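Local structure of positive phenol-degradative gene regulator (Ralstonia sp. E2, 5FRY) at residues N18-R22 with L81-M85; D116-A120 with A164-K168; R51-D56 with H139-F143; W33-Q37 with R77-L81. The protein senses phenols through this N-terminal domain and activates phenol-degradation genes, probably as an ATP-using, DNA-binding transcription regulator. One frame throughout, in Å; residues are numbered along the deposited sequence.

Contact 1 (N18-R22 with L81-M85)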
# COMPACT_ATOMS: atom_id res chain seq x y z
N ASN A 18 8.87 20.16 -7.88
CA ASN A 18 10.19 19.63 -8.21
C ASN A 18 10.25 18.11 -8.03
O ASN A 18 10.94 17.42 -8.78
CB ASN A 18 11.25 20.32 -7.35
CG ASN A 18 12.63 19.69 -7.48
OD1 ASN A 18 13.04 19.26 -8.56
ND2 ASN A 18 13.35 19.63 -6.37
N LEU A 19 9.50 17.60 -7.06
CA LEU A 19 9.50 16.17 -6.76
C LEU A 19 8.45 15.40 -7.58
O LEU A 19 8.49 14.17 -7.65
CB LEU A 19 9.27 15.94 -5.26
CG LEU A 19 10.54 16.07 -4.41
CD1 LEU A 19 10.24 16.02 -2.93
CD2 LEU A 19 11.49 14.94 -4.78
N ALA A 20 7.54 16.13 -8.21
CA ALA A 20 6.50 15.50 -9.03
C ALA A 20 7.08 14.93 -10.33
O ALA A 20 6.60 13.91 -10.85
CB ALA A 20 5.39 16.49 -9.34
N ARG A 21 8.11 15.59 -10.84
CA ARG A 21 8.81 15.16 -12.05
C ARG A 21 9.43 13.76 -11.93
O ARG A 21 9.88 13.18 -12.91
CB ARG A 21 9.92 16.16 -12.41
CG ARG A 21 9.44 17.53 -12.85
CD ARG A 21 10.63 18.45 -13.13
NE ARG A 21 11.53 17.92 -14.15
CZ ARG A 21 12.68 18.49 -14.52
NH1 ARG A 21 13.07 19.62 -13.94
NH2 ARG A 21 13.44 17.94 -15.45
N ARG A 22 9.46 13.23 -10.71
CA ARG A 22 10.07 11.92 -10.45
C ARG A 22 9.02 10.83 -10.31
O ARG A 22 9.34 9.66 -10.12
CB ARG A 22 10.94 12.00 -9.20
CG ARG A 22 12.02 13.06 -9.32
CD ARG A 22 13.05 12.88 -8.24
NE ARG A 22 14.41 13.10 -8.75
CZ ARG A 22 14.98 12.37 -9.70
NH1 ARG A 22 14.31 11.38 -10.28
NH2 ARG A 22 16.22 12.65 -10.08
N LEU A 81 16.06 9.17 -2.59
CA LEU A 81 15.62 9.96 -3.73
C LEU A 81 15.96 11.43 -3.51
O LEU A 81 16.42 12.11 -4.43
CB LEU A 81 14.11 9.76 -3.98
CG LEU A 81 13.44 10.68 -5.00
CD1 LEU A 81 14.19 10.60 -6.32
CD2 LEU A 81 11.98 10.34 -5.20
N ALA A 82 15.78 11.91 -2.28
CA ALA A 82 16.00 13.32 -1.98
C ALA A 82 17.48 13.66 -2.06
O ALA A 82 17.86 14.75 -2.51
CB ALA A 82 15.45 13.67 -0.60
N LYS A 83 18.32 12.74 -1.63
CA LYS A 83 19.77 12.96 -1.66
C LYS A 83 20.30 13.11 -3.09
O LYS A 83 21.37 13.67 -3.28
CB LYS A 83 20.50 11.81 -0.95
CG LYS A 83 20.57 11.90 0.58
CD LYS A 83 20.79 10.50 1.11
CE LYS A 83 20.90 10.42 2.61
NZ LYS A 83 21.60 9.13 2.98
N THR A 84 19.54 12.62 -4.06
CA THR A 84 19.91 12.77 -5.47
C THR A 84 19.80 14.23 -5.88
O THR A 84 20.74 14.80 -6.42
CB THR A 84 19.01 11.91 -6.38
OG1 THR A 84 17.64 12.04 -5.97
CG2 THR A 84 19.42 10.45 -6.31
N MET A 85 18.64 14.83 -5.62
CA MET A 85 18.42 16.24 -5.91
C MET A 85 18.83 17.09 -4.71
O MET A 85 17.99 17.48 -3.90
CB MET A 85 16.95 16.49 -6.26
CG MET A 85 15.97 16.05 -5.19
SD MET A 85 14.41 15.46 -5.88
CE MET A 85 14.71 13.70 -5.96

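Contact 2 (D116-A120 with A164-K168)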
# COMPACT_ATOMS: atom_id res chain seq x y z
N ASP A 116 14.85 22.89 13.38
CA ASP A 116 16.26 23.23 13.43
C ASP A 116 17.06 22.03 12.99
O ASP A 116 16.94 20.96 13.58
CB ASP A 116 16.69 23.64 14.85
CG ASP A 116 16.30 25.07 15.20
OD1 ASP A 116 16.19 25.91 14.29
OD2 ASP A 116 16.13 25.34 16.41
N ILE A 117 17.85 22.18 11.93
CA ILE A 117 18.59 21.05 11.41
C ILE A 117 19.96 21.49 10.88
O ILE A 117 20.07 22.44 10.11
CB ILE A 117 17.78 20.32 10.29
CG1 ILE A 117 18.46 19.01 9.89
CG2 ILE A 117 17.55 21.22 9.09
CD1 ILE A 117 18.00 18.43 8.57
N ASN A 118 21.01 20.81 11.36
CA ASN A 118 22.33 20.85 10.73
C ASN A 118 22.88 19.44 10.63
O ASN A 118 23.14 18.79 11.66
CB ASN A 118 23.31 21.74 11.50
CG ASN A 118 24.59 22.01 10.71
OD1 ASN A 118 25.45 21.14 10.57
ND2 ASN A 118 24.70 23.21 10.15
N ILE A 119 23.05 18.96 9.40
CA ILE A 119 23.38 17.57 9.16
C ILE A 119 24.83 17.31 9.54
O ILE A 119 25.14 16.37 10.28
CB ILE A 119 23.14 17.20 7.68
CG1 ILE A 119 21.63 17.21 7.39
CG2 ILE A 119 23.77 15.85 7.34
CD1 ILE A 119 21.27 17.05 5.93
N ALA A 120 25.72 18.17 9.05
CA ALA A 120 27.12 18.12 9.41
C ALA A 120 27.34 18.06 10.93
O ALA A 120 28.25 17.37 11.40
CB ALA A 120 27.85 19.32 8.83
N ALA A 164 17.88 8.71 7.83
CA ALA A 164 18.76 8.41 6.69
C ALA A 164 19.43 9.69 6.19
O ALA A 164 20.62 9.70 5.82
CB ALA A 164 17.97 7.73 5.59
N LEU A 165 18.67 10.77 6.24
CA LEU A 165 19.14 12.08 5.86
C LEU A 165 20.25 12.55 6.81
O LEU A 165 21.24 13.12 6.35
CB LEU A 165 17.97 13.07 5.84
CG LEU A 165 18.34 14.55 5.68
CD1 LEU A 165 18.91 14.83 4.30
CD2 LEU A 165 17.12 15.44 5.94
N MET A 166 20.11 12.26 8.11
CA MET A 166 21.10 12.67 9.12
C MET A 166 22.29 11.70 9.30
O MET A 166 23.33 12.10 9.82
CB MET A 166 20.43 12.86 10.48
CG MET A 166 19.38 13.96 10.58
SD MET A 166 20.04 15.64 10.60
CE MET A 166 21.30 15.51 11.89
N GLY A 167 22.13 10.47 8.92
CA GLY A 167 23.13 9.48 9.21
C GLY A 167 23.21 9.27 10.69
O GLY A 167 24.21 8.94 11.22
N LYS A 168 22.08 9.44 11.34
CA LYS A 168 21.96 9.46 12.77
C LYS A 168 20.53 9.06 13.14
O LYS A 168 19.62 9.41 12.48
CB LYS A 168 22.28 10.89 13.17
CG LYS A 168 22.56 11.22 14.59
CD LYS A 168 24.00 11.54 14.73
CE LYS A 168 24.32 12.43 15.88
NZ LYS A 168 25.66 13.02 15.64

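Contact 3 (R51-D56 with H139-F143)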
# COMPACT_ATOMS: atom_id res chain seq x y z
N ARG A 51 -4.66 -4.40 8.97
CA ARG A 51 -4.31 -3.87 10.30
C ARG A 51 -5.16 -4.49 11.39
O ARG A 51 -4.67 -4.82 12.47
CB ARG A 51 -4.49 -2.35 10.36
CG ARG A 51 -4.33 -1.82 11.78
CD ARG A 51 -4.59 -0.35 11.89
NE ARG A 51 -3.50 0.40 11.30
CZ ARG A 51 -2.83 1.37 11.91
NH1 ARG A 51 -3.13 1.75 13.16
NH2 ARG A 51 -1.85 1.97 11.25
N LYS A 52 -6.45 -4.62 11.09
CA LYS A 52 -7.41 -5.23 12.00
C LYS A 52 -7.06 -6.68 12.30
O LYS A 52 -7.08 -7.10 13.46
CB LYS A 52 -8.81 -5.15 11.41
CG LYS A 52 -9.83 -5.82 12.29
CD LYS A 52 -11.04 -4.95 12.47
CE LYS A 52 -12.09 -5.64 13.31
NZ LYS A 52 -13.46 -5.15 12.94
N GLU A 53 -6.75 -7.45 11.26
CA GLU A 53 -6.35 -8.84 11.45
C GLU A 53 -5.04 -8.98 12.21
O GLU A 53 -4.89 -9.89 13.03
CB GLU A 53 -6.24 -9.55 10.09
CG GLU A 53 -7.57 -9.73 9.37
CD GLU A 53 -7.56 -10.92 8.42
OE1 GLU A 53 -7.13 -12.01 8.84
OE2 GLU A 53 -7.98 -10.76 7.25
N LEU A 54 -4.09 -8.08 11.95
CA LEU A 54 -2.81 -8.15 12.65
C LEU A 54 -2.96 -7.80 14.13
O LEU A 54 -2.28 -8.38 14.97
CB LEU A 54 -1.77 -7.23 12.00
CG LEU A 54 -1.23 -7.72 10.66
CD1 LEU A 54 -0.11 -6.83 10.20
CD2 LEU A 54 -0.77 -9.18 10.73
N VAL A 55 -3.83 -6.85 14.45
CA VAL A 55 -4.04 -6.49 15.85
C VAL A 55 -4.75 -7.63 16.57
O VAL A 55 -4.23 -8.21 17.52
CB VAL A 55 -4.85 -5.19 16.01
CG1 VAL A 55 -5.22 -4.96 17.47
CG2 VAL A 55 -4.08 -4.00 15.44
N ASP A 56 -5.94 -7.94 16.07
CA ASP A 56 -6.78 -9.03 16.57
C ASP A 56 -6.04 -10.34 16.82
O ASP A 56 -6.38 -11.08 17.75
CB ASP A 56 -7.94 -9.29 15.60
CG ASP A 56 -9.00 -8.20 15.65
OD1 ASP A 56 -9.13 -7.54 16.70
OD2 ASP A 56 -9.71 -8.02 14.63
N HIS A 139 -7.69 3.79 11.28
CA HIS A 139 -7.77 3.19 12.60
C HIS A 139 -9.13 3.46 13.23
O HIS A 139 -9.76 2.57 13.79
CB HIS A 139 -6.69 3.72 13.53
CG HIS A 139 -6.69 3.06 14.87
ND1 HIS A 139 -6.01 1.88 15.11
CD2 HIS A 139 -7.33 3.37 16.02
CE1 HIS A 139 -6.20 1.51 16.36
NE2 HIS A 139 -7.00 2.39 16.94
N ARG A 140 -9.55 4.72 13.16
CA ARG A 140 -10.77 5.17 13.81
C ARG A 140 -11.98 4.40 13.28
O ARG A 140 -12.94 4.14 14.01
CB ARG A 140 -10.98 6.67 13.61
CG ARG A 140 -10.95 7.47 14.90
CD ARG A 140 -11.61 8.82 14.72
NE ARG A 140 -12.99 8.67 14.26
CZ ARG A 140 -14.04 8.56 15.07
NH1 ARG A 140 -13.87 8.58 16.39
NH2 ARG A 140 -15.26 8.43 14.56
N GLN A 141 -11.91 4.05 12.00
CA GLN A 141 -13.00 3.32 11.36
C GLN A 141 -12.92 1.82 11.62
O GLN A 141 -13.93 1.12 11.55
CB GLN A 141 -13.01 3.60 9.86
CG GLN A 141 -13.36 5.05 9.54
CD GLN A 141 -13.59 5.27 8.06
OE1 GLN A 141 -12.81 4.83 7.22
NE2 GLN A 141 -14.69 5.96 7.73
N MET A 142 -11.74 1.32 11.96
CA MET A 142 -11.57 -0.10 12.25
C MET A 142 -11.72 -0.46 13.73
O MET A 142 -12.13 -1.58 14.05
CB MET A 142 -10.20 -0.59 11.76
CG MET A 142 -9.96 -0.45 10.25
SD MET A 142 -11.20 -1.24 9.21
CE MET A 142 -10.95 -2.98 9.56
N PHE A 143 -11.40 0.48 14.62
CA PHE A 143 -11.30 0.20 16.05
C PHE A 143 -12.02 1.23 16.92
O PHE A 143 -12.11 1.06 18.14
CB PHE A 143 -9.83 0.15 16.51
CG PHE A 143 -9.00 -0.94 15.87
CD1 PHE A 143 -9.08 -2.25 16.31
CD2 PHE A 143 -8.11 -0.64 14.85
CE1 PHE A 143 -8.30 -3.25 15.73
CE2 PHE A 143 -7.34 -1.62 14.26
CZ PHE A 143 -7.43 -2.93 14.70

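Contact 4 (W33-Q37 with R77-L81)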
# COMPACT_ATOMS: atom_id res chain seq x y z
N TRP A 33 6.45 4.40 -10.72
CA TRP A 33 7.79 4.55 -10.15
C TRP A 33 7.93 5.92 -9.53
O TRP A 33 7.45 6.90 -10.07
CB TRP A 33 8.88 4.33 -11.20
CG TRP A 33 9.02 2.90 -11.59
CD1 TRP A 33 8.20 2.19 -12.42
CD2 TRP A 33 10.03 1.99 -11.16
NE1 TRP A 33 8.65 0.89 -12.54
CE2 TRP A 33 9.77 0.75 -11.77
CE3 TRP A 33 11.13 2.10 -10.31
CZ2 TRP A 33 10.57 -0.37 -11.56
CZ3 TRP A 33 11.93 1.00 -10.10
CH2 TRP A 33 11.65 -0.23 -10.73
N LEU A 34 8.57 5.96 -8.37
CA LEU A 34 8.86 7.21 -7.69
C LEU A 34 10.36 7.26 -7.52
O LEU A 34 10.91 6.50 -6.74
CB LEU A 34 8.15 7.30 -6.34
CG LEU A 34 8.47 8.49 -5.44
CD1 LEU A 34 8.14 9.79 -6.13
CD2 LEU A 34 7.68 8.38 -4.15
N GLY A 35 11.02 8.11 -8.29
CA GLY A 35 12.47 8.02 -8.40
C GLY A 35 12.77 6.63 -8.93
O GLY A 35 12.20 6.22 -9.92
N GLU A 36 13.59 5.87 -8.22
CA GLU A 36 13.90 4.52 -8.70
C GLU A 36 13.33 3.44 -7.77
O GLU A 36 13.95 2.40 -7.56
CB GLU A 36 15.41 4.36 -8.86
CG GLU A 36 16.08 5.67 -9.25
CD GLU A 36 16.05 6.02 -10.74
OE1 GLU A 36 15.51 5.27 -11.59
OE2 GLU A 36 16.60 7.09 -11.08
N GLN A 37 12.16 3.72 -7.21
CA GLN A 37 11.41 2.76 -6.42
C GLN A 37 10.06 2.54 -7.07
O GLN A 37 9.34 3.50 -7.39
CB GLN A 37 11.21 3.24 -4.99
CG GLN A 37 12.47 3.25 -4.14
CD GLN A 37 13.18 1.91 -4.08
OE1 GLN A 37 12.55 0.86 -4.06
NE2 GLN A 37 14.50 1.94 -4.06
N ARG A 77 13.77 4.92 1.78
CA ARG A 77 13.88 4.91 0.33
C ARG A 77 13.67 6.31 -0.26
O ARG A 77 14.30 6.66 -1.26
CB ARG A 77 12.89 3.94 -0.30
CG ARG A 77 13.15 2.48 0.02
CD ARG A 77 14.59 2.07 -0.25
NE ARG A 77 14.66 0.61 -0.41
CZ ARG A 77 15.74 -0.05 -0.83
NH1 ARG A 77 16.85 0.60 -1.14
NH2 ARG A 77 15.69 -1.37 -0.94
N ASP A 78 12.78 7.11 0.35
CA ASP A 78 12.50 8.46 -0.16
C ASP A 78 13.66 9.43 0.15
O ASP A 78 13.95 10.34 -0.65
CB ASP A 78 11.17 8.98 0.43
CG ASP A 78 9.96 8.34 -0.22
OD1 ASP A 78 10.13 7.58 -1.20
OD2 ASP A 78 8.83 8.59 0.23
N ALA A 79 14.36 9.21 1.27
CA ALA A 79 15.54 10.00 1.57
C ALA A 79 16.66 9.74 0.55
O ALA A 79 17.45 10.62 0.27
CB ALA A 79 16.06 9.72 2.96
N GLU A 80 16.70 8.54 -0.01
CA GLU A 80 17.67 8.23 -1.06
C GLU A 80 17.35 9.02 -2.31
O GLU A 80 18.26 9.47 -3.02
CB GLU A 80 17.69 6.74 -1.39
CG GLU A 80 18.19 5.87 -0.26
CD GLU A 80 17.98 4.39 -0.52
OE1 GLU A 80 17.46 4.03 -1.61
OE2 GLU A 80 18.32 3.58 0.36
N LEU A 81 16.06 9.17 -2.59
CA LEU A 81 15.62 9.96 -3.73
C LEU A 81 15.96 11.43 -3.51
O LEU A 81 16.42 12.11 -4.43
CB LEU A 81 14.11 9.76 -3.98
CG LEU A 81 13.44 10.68 -5.00
CD1 LEU A 81 14.19 10.60 -6.32
CD2 LEU A 81 11.98 10.34 -5.20
O HOH W 1 11.23 6.37 -3.55

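Contact 1 (N18-R22 with L81-M85)
Leu19 and Met85 supply the apolar half of this contact, their side chains crossing at about a right angle. Leu19 presents one methyl, CD2, which lies 3.2 Å from Met85 SD; that is tight for a carbon and a sulfur. Met85 reaches across because its CG stands between backbone N and carbonyl carbon (chi1 57°), the crowded position. A further turn at chi2 brings SD against the leucine. The place of the terminal CE is doubtful, since it is modelled too close to its surroundings. Asn18 comes near the same sulfur only loosely, with ND2 4.3 Å from Met85 SD.

The second kind of contact is made by Arg22, whose side chain slides past those of Leu81 and Met85 in the opposite direction. Leu81 CD1 lies over one face of the guanidinium, 3.9 Å from Arg22 CZ, although the close fit of the Arg22 chain here is doubtful. Met85 SD instead sits in the guanidinium plane, at the edge, 3.7 Å from Arg22 NE. No hydrogen bond joins the two segments; what passes between them is van der Waals contact.

Segment 18-22 lies on helix 15-20 and segment 81-85 at the C-terminal end of helix 60-84. Helix 97-104 packs against the pair, with Met97 touching Leu19, Ala82 and Met85, and Ile104 touching Leu19. The backbone of Arg22 also bonds to that of Gly35, in the turn between strands 31-34 and 37-43.

Contact 2 (D116-A120 with A164-K168)
Met166 fills the space between Ile117 and Ile119, where the end of strand 109-118, an outermost strand of the four-stranded antiparallel sheet, packs on the last turn of helix 152-166. This helix-on-sheet layer joins the aromatic-catabolism activator region to the V4R domain, two sequence families of the same HNOX-like clan.

From CB the methionine leaves with CG anti to its carbonyl carbon (chi1 -64°). A turn at chi2 (-74°) then brings SD between the isoleucines, and chi3 (-51°) turns CE onto the backbone. CB and CG serve as the stem, and the touching begins at the sulfur. SD lies 3.8 Å from Ile117 CG1 and 3.9 Å from Ile119 CG1, so it is held by both isoleucines. The tip, CE, settles on the backbone at Asn118 and Ile119, 3.8 Å from Asn118 O and 4.0 Å from Ile119 CA.

Leu165 makes the other half of the interface, crossing both isoleucines at about a right angle and giving each a different methyl. Its CD2 approaches Ile117 CD1 at 4.1 Å. Helix 91-95 closes over this side: Leu95 touches Ile117 and Leu165, and Asp91 OD2 accepts a hydrogen bond from Ile119 N, fixing the backbone just past the strand. Gly167, with positive phi, takes the chain out of the helix directly after Met166.

The shortest approach between the segments is the methyl pair Ile119 CD1 and Leu165 CD1, 3.6 Å apart.

Contact 3 (R51-D56 with H139-F143)
Phe143 pushes its ring against Arg51, Lys52 and Val55, making the tightly packed part of a helix-helix packing in which helix 134-143 of the V4R region meets helix 44-58 of the aromatic-catabolism activator region. The short axes pass 10.8 Å apart at a signed crossing angle of -56°.

The ring tip enters deeply enough to meet main chain: Phe143 CZ is 3.5 Å from Lys52 CA. Val55 adds its CG2, 3.6 Å from Phe143 CZ, approaching obliquely. On the other flank Arg51 runs along the ring edge, with CD 3.8 Å from Phe143 CE2 and CG in the ring plane. Arg51 arrives there with CG anti to the backbone N (chi1 172°), and a bend at chi3 then turns the guanidinium toward His139. That group is buried and held on several sides: Glu135 forms a salt bridge with NH2, and Trp152 and Phe67 make cation-pi contacts.

The outer side, where Lys52 and Met142 are partly exposed, is looser. These two cross obliquely, Lys52 CD 3.5 Å from Met142 CE, and the end of the lysine runs on past Met142 O, with NZ 4.0 Å from it and no hydrogen bond. Exposed Asp56 just grazes the ring, its OD1 4.5 Å from Phe143 CE1. Farther round helix 44-58, Leu54 packs on Leu54 of the second subunit, so the helix also contributes to the dimer.

Inside, the one polar link between the segments is weak: Arg51 NH1 donates to His139 ND1 over 3.5 Å at 140°, from near the edge of the guanidinium.

Contact 4 (W33-Q37 with R77-L81)
Leu34 and Leu81 make the apolar part of the contact, crossing at about a right angle, with Leu34 CG 4.0 Å from Leu81 CD2. The other leucine methyl presses on main chain: Leu81 CD1 is 3.7 Å from Gly35 CA. Having no side chain, Gly35 lets that methyl rest directly on its CA; its positive phi (59°) is a region where glycine is favoured.

Flat groups meet at the other end. The Gln37 chain folds at chi2 (-56°), which brings its amide over one face of the Arg77 guanidinium. NE2 stands 3.6 Å above the guanidinium plane of Arg77, toward the rim, and the two planes are only 21° apart. At the edge of the same guanidinium, Glu80 OE1 lies in plane and forms a salt bridge to Arg77 NH1 at 3.5 Å, which should help to fix its rotation.

The polar link is one water, donating to Leu34 O at 3.2 Å and to Asp78 OD1 at 2.9 Å. Asp78 is buried: His43 of the second subunit bonds to OD1, and Tyr157, a residue of the phenol pocket, bonds to OD2, which also has the like-charged carboxylate of Glu105 close by.

Within segment 33-37, Leu34 N to Gln37 O (2.8 Å) and Gln37 N to Leu34 O (3.1 Å) pair the flanking residues. This is a beta-hairpin with a two-residue turn, Gly35-Glu36, whose backbone angles come close to type II', docked by its turn on the long helix 60-84.

In the fold
Contacts 1 and 4 form one cluster, their centres 8 Å apart. They share Leu81, and Arg22 O lies 2.9 Å from Gly35 N, a probable hydrogen bond. Contact 2 adjoins both from helix 152-166: Ala164 O receives Lys83 NZ of contact 1 at 3.1 Å, and Ala164 CB meets Ala79 CB of contact 4 at 3.8 Å. These three lie outside the pocket residues, with the side chains of Leu165, Asp78 and Leu19 about 7, 8 and 11 Å from the bound dimethylphenol. Contact 3 stands apart, its centre about 34 Å from those of contacts 1 and 2; its His139 side chain is about 8 Å from zinc. Contacts 3 and 4 both touch the second subunit.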